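Local atomic coordinates of Thiol:disulfide interchange protein (Klebsiella pneumoniae, PDB entry 6DXN), a protein that probably introduces disulfide bonds into proteins of the bacterial periplasm, as a thiol-disulfide oxidoreductase of the DsbA type. Residues Ala166-Asp171 with Glu178-Leu183; Tyr37-Arg42 with Pro153-Ser158. One frame throughout, in Å; residues are numbered along the deposited sequence.

Contact 1. Residues Ala166-Asp171 with Glu178-Leu183; sequences ASLAQD and EDMANL
Asp179, the first residue of Glu178-Leu183 to meet Ala166-Asp171, takes the backbone N-H of Ala169 on its carboxylate. The bond from Ala169 N to Asp179 OD2 is 2.9 Å long and nearly straight (161° at the hydrogen), and it uses the lone pair of OD2 that points away from OD1. That division of labour suits a carboxylate in a buried place, since OD1 is hydrogen-bonded to Tyr6 OH and forms a salt bridge with Lys4 NZ, which would probably favour the charged form. A chi1 of -156° holds Asp179 CG roughly anti to its backbone N and swings the group toward the loop. Ala169 CB lies 3.4 Å from Asp179 OD2, a methyl small enough to let the carboxylate come in close. Leu168 CD2 also skirts the acid, 3.3 Å from Asp179 OD2, on its way to the helix.

The segments belong to the last strand-to-helix connection of the thioredoxin-like fold: the loop follows strand 161-163 and lies back along helix 173-188, the helix it leads into.

The forked end of Leu168 lies against a single turn of this helix. At Met180, a selenomethionine in the crystal, Leu168 CD1 rests 3.6 Å from Met180 CB, and the two side chains cross at about a right angle. Bends at chi2 and chi3 turn the flexible Met180 chain back alongside this methyl, placing SE and CE each 3.9 Å from Leu168 CD1. Leu183, four residues beyond Asp179 and so on the same side of the helix, offers CD2 to Leu168 CD2 at 4.0 Å, a purely apolar meeting of branched ends that also borders Ile163.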
loop_
_atom_site.group_PDB
_atom_site.type_symbol
_atom_site.label_atom_id
_atom_site.label_comp_id
_atom_site.label_asym_id
_atom_site.label_seq_id
_atom_site.Cartn_x
_atom_site.Cartn_y
_atom_site.Cartn_z
ATOM N N ALA A 166 -2.743 -13.957 7.900
ATOM C CA ALA A 166 -3.095 -14.627 9.163
ATOM C C ALA A 166 -2.169 -15.813 9.480
ATOM O O ALA A 166 -2.144 -16.284 10.616
ATOM C CB ALA A 166 -4.536 -15.079 9.099
ATOM N N SER A 167 -1.378 -16.254 8.499
ATOM C CA SER A 167 -0.542 -17.461 8.670
ATOM C C SER A 167 0.705 -17.232 9.540
ATOM O O SER A 167 1.257 -18.210 10.084
ATOM C CB SER A 167 -0.129 -18.006 7.319
ATOM O OG SER A 167 0.901 -17.213 6.715
ATOM N N LEU A 168 1.138 -15.975 9.680
ATOM C CA LEU A 168 2.411 -15.621 10.357
ATOM C C LEU A 168 2.337 -15.702 11.895
ATOM O O LEU A 168 1.277 -15.865 12.482
ATOM C CB LEU A 168 2.813 -14.215 9.899
ATOM C CG LEU A 168 3.143 -14.074 8.411
ATOM C CD1 LEU A 168 3.122 -12.616 7.977
ATOM C CD2 LEU A 168 4.482 -14.716 8.080
ATOM N N ALA A 169 3.525 -15.573 12.506
ATOM C CA ALA A 169 3.790 -15.630 13.950
ATOM C C ALA A 169 2.788 -14.762 14.711
ATOM O O ALA A 169 2.633 -13.584 14.406
ATOM C CB ALA A 169 5.205 -15.183 14.219
ATOM N N GLN A 170 2.177 -15.352 15.745
ATOM C CA GLN A 170 1.112 -14.716 16.507
ATOM C C GLN A 170 1.563 -14.242 17.896
ATOM O O GLN A 170 0.776 -13.604 18.586
ATOM C CB GLN A 170 -0.046 -15.709 16.604
ATOM C CG GLN A 170 -0.644 -16.054 15.250
ATOM C CD GLN A 170 -1.341 -14.870 14.628
ATOM O OE1 GLN A 170 -1.949 -14.060 15.323
ATOM N NE2 GLN A 170 -1.263 -14.761 13.311
ATOM N N ASP A 171 2.816 -14.523 18.281
ATOM C CA ASP A 171 3.350 -14.130 19.609
ATOM C C ASP A 171 2.986 -12.674 19.921
ATOM O O ASP A 171 2.196 -12.425 20.835
ATOM C CB ASP A 171 4.861 -14.349 19.692
ATOM C CG ASP A 171 5.251 -15.814 19.628
ATOM O OD1 ASP A 171 4.652 -16.615 20.376
ATOM O OD2 ASP A 171 6.112 -16.147 18.797
ATOM N N GLU A 178 8.326 -8.882 11.745
ATOM C CA GLU A 178 9.603 -9.473 11.331
ATOM C C GLU A 178 9.343 -10.697 10.441
ATOM O O GLU A 178 10.028 -10.883 9.444
ATOM C CB GLU A 178 10.455 -9.882 12.533
ATOM C CG GLU A 178 11.859 -10.349 12.146
ATOM C CD GLU A 178 12.698 -10.920 13.280
ATOM O OE1 GLU A 178 12.125 -11.627 14.139
ATOM O OE2 GLU A 178 13.927 -10.649 13.309
ATOM N N ASP A 179 8.331 -11.492 10.804
ATOM C CA ASP A 179 7.974 -12.743 10.107
ATOM C C ASP A 179 7.436 -12.406 8.709
ATOM O O ASP A 179 7.658 -13.147 7.745
ATOM C CB ASP A 179 6.966 -13.559 10.932
ATOM C CG ASP A 179 6.963 -15.057 10.642
ATOM O OD1 ASP A 179 7.993 -15.554 10.165
ATOM O OD2 ASP A 179 5.934 -15.721 10.925
HETATM N N MSE A 180 6.721 -11.276 8.612
HETATM C CA MSE A 180 6.164 -10.837 7.347
HETATM C C MSE A 180 7.278 -10.433 6.416
HETATM O O MSE A 180 7.277 -10.813 5.240
HETATM C CB MSE A 180 5.179 -9.689 7.575
HETATM C CG MSE A 180 4.884 -8.960 6.272
HETATM SE SE MSE A 180 3.765 -10.050 5.087
HETATM C CE MSE A 180 2.003 -9.529 5.831
ATOM N N ALA A 181 8.242 -9.662 6.937
ATOM C CA ALA A 181 9.391 -9.215 6.135
ATOM C C ALA A 181 10.217 -10.432 5.694
ATOM O O ALA A 181 10.751 -10.459 4.589
ATOM C CB ALA A 181 10.233 -8.239 6.910
ATOM N N ASN A 182 10.327 -11.419 6.588
ATOM C CA ASN A 182 11.064 -12.656 6.287
ATOM C C ASN A 182 10.364 -13.394 5.137
ATOM O O ASN A 182 11.022 -13.788 4.171
ATOM C CB ASN A 182 11.230 -13.531 7.530
ATOM C CG ASN A 182 12.285 -13.016 8.487
ATOM O OD1 ASN A 182 13.162 -12.244 8.103
ATOM N ND2 ASN A 182 12.228 -13.461 9.728
ATOM N N LEU A 183 9.036 -13.552 5.242
ATOM C CA LEU A 183 8.231 -14.216 4.202
ATOM C C LEU A 183 8.357 -13.455 2.874
ATOM O O LEU A 183 8.536 -14.078 1.820
ATOM C CB LEU A 183 6.765 -14.306 4.636
ATOM C CG LEU A 183 5.788 -14.812 3.572
ATOM C CD1 LEU A 183 6.182 -16.189 3.062
ATOM C CD2 LEU A 183 4.369 -14.847 4.108
#

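Contact 2. Residues Tyr37-Arg42 with Pro153-Ser158; sequences YAFAER and PSFYVS
Pro153 sets the CG corner of its ring over one face of Phe39, a CH-pi contact in which CG stands 3.7 Å from the centroid of the aromatic ring and only 15° off its normal. The proline ring is well suited to this, being compact, rigid and rich in C-H groups, and its CG comes closest to Phe39 CD2, at 3.6 Å. A cis peptide bond precedes Pro153. This is the cis-proline loop of the thioredoxin fold, here leading into strand 154-157 and facing helix 34-41, at whose start the CxxC motif of Cys33 and Cys36 lies; the proline side chain touches that motif.

The aromatic pair is of another kind. Phe39 and Phe155 meet rim to rim, neither over the other's face, with centroids 5.9 Å apart and planes inclined at 39°. Phe155 CE1 sits 3.5 Å from Phe39 CE2, near the plane of the Phe39 ring. With chi1 at -63°, CG of Phe155 is anti to its carbonyl carbon, and the ring reaches toward the helix. Large flat hydrocarbon side chains fit this buried site between sheet and helices, where Val45 of helix 45-52 touches both rings and Glu27 of strand 25-29 adjoins all three residues.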
loop_
_atom_site.group_PDB
_atom_site.type_symbol
_atom_site.label_atom_id
_atom_site.label_comp_id
_atom_site.label_asym_id
_atom_site.label_seq_id
_atom_site.Cartn_x
_atom_site.Cartn_y
_atom_site.Cartn_z
ATOM N N TYR A 37 -4.159 0.592 8.417
ATOM C CA TYR A 37 -3.604 1.631 9.270
ATOM C C TYR A 37 -2.573 1.006 10.220
ATOM O O TYR A 37 -1.454 1.529 10.346
ATOM C CB TYR A 37 -4.743 2.349 9.999
ATOM C CG TYR A 37 -4.356 3.501 10.890
ATOM C CD1 TYR A 37 -3.228 4.263 10.645
ATOM C CD2 TYR A 37 -5.201 3.906 11.911
ATOM C CE1 TYR A 37 -2.906 5.352 11.441
ATOM C CE2 TYR A 37 -4.899 4.992 12.712
ATOM C CZ TYR A 37 -3.751 5.724 12.471
ATOM O OH TYR A 37 -3.458 6.796 13.259
ATOM N N ALA A 38 -2.949 -0.118 10.850
ATOM C CA ALA A 38 -2.072 -0.814 11.817
ATOM C C ALA A 38 -0.758 -1.246 11.137
ATOM O O ALA A 38 0.328 -1.145 11.726
ATOM C CB ALA A 38 -2.807 -1.990 12.427
ATOM N N PHE A 39 -0.859 -1.688 9.883
ATOM C CA PHE A 39 0.319 -2.127 9.114
ATOM C C PHE A 39 1.293 -0.963 8.866
ATOM O O PHE A 39 2.513 -1.165 8.804
ATOM C CB PHE A 39 -0.142 -2.798 7.821
ATOM C CG PHE A 39 -0.390 -4.273 7.970
ATOM C CD1 PHE A 39 -1.138 -4.770 9.027
ATOM C CD2 PHE A 39 0.113 -5.168 7.040
ATOM C CE1 PHE A 39 -1.338 -6.134 9.173
ATOM C CE2 PHE A 39 -0.110 -6.530 7.179
ATOM C CZ PHE A 39 -0.839 -7.007 8.243
ATOM N N ALA A 40 0.758 0.255 8.762
ATOM C CA ALA A 40 1.593 1.410 8.481
ATOM C C ALA A 40 1.999 2.170 9.750
ATOM O O ALA A 40 2.985 2.902 9.701
ATOM C CB ALA A 40 0.867 2.338 7.537
ATOM N N GLU A 41 1.275 1.987 10.870
ATOM C CA GLU A 41 1.529 2.839 12.057
ATOM C C GLU A 41 1.605 2.064 13.386
ATOM O O GLU A 41 2.321 2.509 14.290
ATOM C CB GLU A 41 0.430 3.915 12.102
ATOM C CG GLU A 41 0.554 4.918 13.244
ATOM C CD GLU A 41 0.037 4.466 14.603
ATOM O OE1 GLU A 41 -0.839 3.578 14.644
ATOM O OE2 GLU A 41 0.521 4.993 15.623
ATOM N N ARG A 42 0.876 0.949 13.530
ATOM C CA ARG A 42 0.849 0.209 14.826
ATOM C C ARG A 42 1.778 -1.010 14.796
ATOM O O ARG A 42 2.690 -1.100 15.609
ATOM C CB ARG A 42 -0.566 -0.255 15.194
ATOM C CG ARG A 42 -0.646 -1.009 16.516
ATOM C CD ARG A 42 -2.038 -1.513 16.867
ATOM N NE ARG A 42 -3.012 -0.428 16.914
ATOM C CZ ARG A 42 -3.168 0.398 17.941
ATOM N NH1 ARG A 42 -2.403 0.266 19.012
ATOM N NH2 ARG A 42 -4.077 1.360 17.889
ATOM N N PRO A 153 -5.064 -5.113 4.145
ATOM C CA PRO A 153 -3.955 -4.899 3.226
ATOM C C PRO A 153 -3.586 -6.231 2.553
ATOM O O PRO A 153 -3.642 -7.284 3.189
ATOM C CB PRO A 153 -2.829 -4.349 4.102
ATOM C CG PRO A 153 -3.091 -4.998 5.443
ATOM C CD PRO A 153 -4.596 -5.077 5.532
ATOM N N SER A 154 -3.237 -6.165 1.265
ATOM C CA SER A 154 -2.936 -7.365 0.503
ATOM C C SER A 154 -1.563 -7.223 -0.161
ATOM O O SER A 154 -1.344 -6.316 -0.937
ATOM C CB SER A 154 -4.040 -7.622 -0.487
ATOM O OG SER A 154 -3.991 -8.943 -0.998
ATOM N N PHE A 155 -0.643 -8.137 0.172
ATOM C CA PHE A 155 0.721 -8.107 -0.392
ATOM C C PHE A 155 0.857 -9.139 -1.521
ATOM O O PHE A 155 0.405 -10.280 -1.382
ATOM C CB PHE A 155 1.761 -8.383 0.695
ATOM C CG PHE A 155 1.816 -7.363 1.803
ATOM C CD1 PHE A 155 0.818 -7.310 2.766
ATOM C CD2 PHE A 155 2.876 -6.480 1.906
ATOM C CE1 PHE A 155 0.866 -6.373 3.787
ATOM C CE2 PHE A 155 2.929 -5.553 2.938
ATOM C CZ PHE A 155 1.927 -5.504 3.877
ATOM N N TYR A 156 1.473 -8.701 -2.631
ATOM C CA TYR A 156 1.763 -9.526 -3.814
ATOM C C TYR A 156 3.248 -9.391 -4.173
ATOM O O TYR A 156 3.758 -8.283 -4.304
ATOM C CB TYR A 156 0.897 -9.120 -5.010
ATOM C CG TYR A 156 -0.570 -9.423 -4.857
ATOM C CD1 TYR A 156 -1.382 -8.610 -4.087
ATOM C CD2 TYR A 156 -1.150 -10.513 -5.488
ATOM C CE1 TYR A 156 -2.731 -8.875 -3.938
ATOM C CE2 TYR A 156 -2.501 -10.792 -5.349
ATOM C CZ TYR A 156 -3.294 -9.969 -4.570
ATOM O OH TYR A 156 -4.624 -10.221 -4.412
ATOM N N VAL A 157 3.919 -10.539 -4.338
ATOM C CA VAL A 157 5.327 -10.598 -4.696
ATOM C C VAL A 157 5.432 -11.147 -6.133
ATOM O O VAL A 157 4.789 -12.157 -6.470
ATOM C CB VAL A 157 6.125 -11.462 -3.692
ATOM C CG1 VAL A 157 7.621 -11.434 -3.979
ATOM C CG2 VAL A 157 5.863 -11.049 -2.252
ATOM N N SER A 158 6.206 -10.446 -6.976
ATOM C CA SER A 158 6.481 -10.838 -8.393
ATOM C C SER A 158 5.178 -11.072 -9.173
ATOM O O SER A 158 5.169 -11.773 -10.198
ATOM C CB SER A 158 7.374 -12.051 -8.449
ATOM O OG SER A 158 8.664 -11.763 -7.923
#

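How the contacts relate
Met180 joins the two contacts, whose centres are about 12 Å apart. While Leu168 of contact 1 packs on this selenomethionine, Met180 CE reaches the aromatic pair of contact 2, lying 3.9 Å from Phe39 CE2 and 3.9 Å from Phe155 CE1. Apolar packing thus runs unbroken from the loop 166-171 through helix 173-188 to helix 34-41 and strand 154-157. Asn165, just before contact 1, touches Met180 and bonds through ND2 to the carbonyl oxygen of Pro153, a polar tie alongside. Contact 2 adjoins the presumed redox centre at Cys33 and Cys36, which are free thiols here, whereas contact 1 is more peripheral, its centre about 18 Å from the centre of the chain, against about 6 Å for contact 2.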